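Local coordinates for protein tartronate semialdehyde reductase (Salmonella typhimurium, PDB 1VPD) that probably reduces tartronate semialdehyde to D-glycerate with NADH or NADPH, the last step from galactarate to D-glycerate, at residues 50-54 with 55-59. Sequence-based numbering, arbitrary orientation.
Sequences ETAST and AKAIA
Thr54 is the N-cap of the helix that starts at Ala55. Two hydrogen bonds tie it to the start of the helix. Its hydroxyl OG1 accepts from Ala57 N at 3.0 Å, and the bond is fairly straight (159° at the hydrogen). A chi1 of 61° sets OG1 between the backbone N and the carbonyl carbon of Thr54, which turns the oxygen toward Ala57 N. Thr54 O accepts from Ile58 N at 3.1 Å, the first i to i+4 bond of the helix; the donor lies 22° off the carbonyl plane. Side chain and main chain of one residue thus each bind an amide near the helix start. Carbons also make van der Waals contact with the two cap oxygens. Ile58 CG1 passes 3.5 Å from Thr54 O, and Ala57 CB lies against Thr54 OG1 at 3.5 Å.

The apolar part lies beside the cap. Ala52 CB points toward the helix and meets Ala57 CB and Ile58 CG1, each at 3.9 Å.

The turn links edge strand 50-51 of the Rossmann-type domain to helix 55-61. Ala52 and Ile58 both pack on Val32 of strand 30-34. Ala55 and Ile58 reach Ile11 of strand 7-11, itself part of the predicted NAD-binding segment, while Lys56 touches Glu87 of helix 85-88.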
loop_
_atom_site.group_PDB
_atom_site.type_symbol
_atom_site.label_atom_id
_atom_site.label_comp_id
_atom_site.label_asym_id
_atom_site.label_seq_id
_atom_site.Cartn_x
_atom_site.Cartn_y
_atom_site.Cartn_z
ATOM N N GLU A 50 -6.880 17.090 14.558
ATOM C CA GLU A 50 -7.182 16.679 15.918
ATOM C C GLU A 50 -6.923 15.190 16.103
ATOM O O GLU A 50 -6.561 14.492 15.147
ATOM C CB GLU A 50 -8.639 16.994 16.233
ATOM C CG GLU A 50 -8.926 18.480 16.161
ATOM C CD GLU A 50 -10.292 18.803 16.675
ATOM O OE1 GLU A 50 -11.260 18.331 16.041
ATOM O OE2 GLU A 50 -10.366 19.508 17.720
ATOM N N THR A 51 -7.070 14.717 17.337
ATOM C CA THR A 51 -6.885 13.304 17.669
ATOM C C THR A 51 -7.894 12.842 18.726
ATOM O O THR A 51 -8.593 13.663 19.325
ATOM C CB THR A 51 -5.429 13.042 18.099
ATOM O OG1 THR A 51 -5.205 11.639 18.271
ATOM C CG2 THR A 51 -5.098 13.679 19.487
ATOM N N ALA A 52 -8.025 11.533 18.889
ATOM C CA ALA A 52 -8.816 10.941 19.967
ATOM C C ALA A 52 -8.141 9.666 20.419
ATOM O O ALA A 52 -7.305 9.131 19.690
ATOM C CB ALA A 52 -10.243 10.670 19.510
ATOM N N SER A 53 -8.521 9.161 21.592
ATOM C CA SER A 53 -7.764 8.110 22.273
ATOM C C SER A 53 -8.084 6.699 21.775
ATOM O O SER A 53 -7.357 5.752 22.097
ATOM C CB SER A 53 -7.974 8.181 23.797
ATOM O OG SER A 53 -7.354 9.351 24.359
ATOM N N THR A 54 -9.185 6.540 21.038
ATOM C CA THR A 54 -9.567 5.220 20.515
ATOM C C THR A 54 -10.209 5.359 19.163
ATOM O O THR A 54 -10.681 6.430 18.790
ATOM C CB THR A 54 -10.591 4.490 21.403
ATOM O OG1 THR A 54 -11.787 5.270 21.489
ATOM C CG2 THR A 54 -10.099 4.323 22.858
ATOM N N ALA A 55 -10.218 4.254 18.430
ATOM C CA ALA A 55 -10.942 4.184 17.165
ATOM C C ALA A 55 -12.441 4.412 17.379
ATOM O O ALA A 55 -13.099 5.026 16.551
ATOM C CB ALA A 55 -10.693 2.841 16.512
ATOM N N LYS A 56 -12.968 3.911 18.490
ATOM C CA LYS A 56 -14.364 4.109 18.846
ATOM C C LYS A 56 -14.689 5.603 18.942
ATOM O O LYS A 56 -15.689 6.059 18.396
ATOM C CB LYS A 56 -14.672 3.401 20.165
ATOM C CG LYS A 56 -16.001 3.809 20.841
ATOM C CD LYS A 56 -16.250 3.004 22.103
ATOM C CE LYS A 56 -17.619 3.344 22.718
ATOM N NZ LYS A 56 -17.823 2.610 23.984
ATOM N N ALA A 57 -13.828 6.361 19.616
ATOM C CA ALA A 57 -14.039 7.804 19.759
ATOM C C ALA A 57 -13.903 8.537 18.440
ATOM O O ALA A 57 -14.604 9.507 18.189
ATOM C CB ALA A 57 -13.086 8.391 20.781
ATOM N N ILE A 58 -13.008 8.077 17.567
ATOM C CA ILE A 58 -12.940 8.660 16.234
ATOM C C ILE A 58 -14.259 8.430 15.493
ATOM O O ILE A 58 -14.793 9.345 14.888
ATOM C CB ILE A 58 -11.724 8.093 15.471
ATOM C CG1 ILE A 58 -10.459 8.666 16.119
ATOM C CG2 ILE A 58 -11.788 8.464 14.008
ATOM C CD1 ILE A 58 -9.177 8.164 15.557
ATOM N N ALA A 59 -14.796 7.219 15.586
ATOM C CA ALA A 59 -16.028 6.876 14.901
ATOM C C ALA A 59 -17.228 7.645 15.468
ATOM O O ALA A 59 -18.154 7.964 14.737
ATOM C CB ALA A 59 -16.273 5.386 14.994
#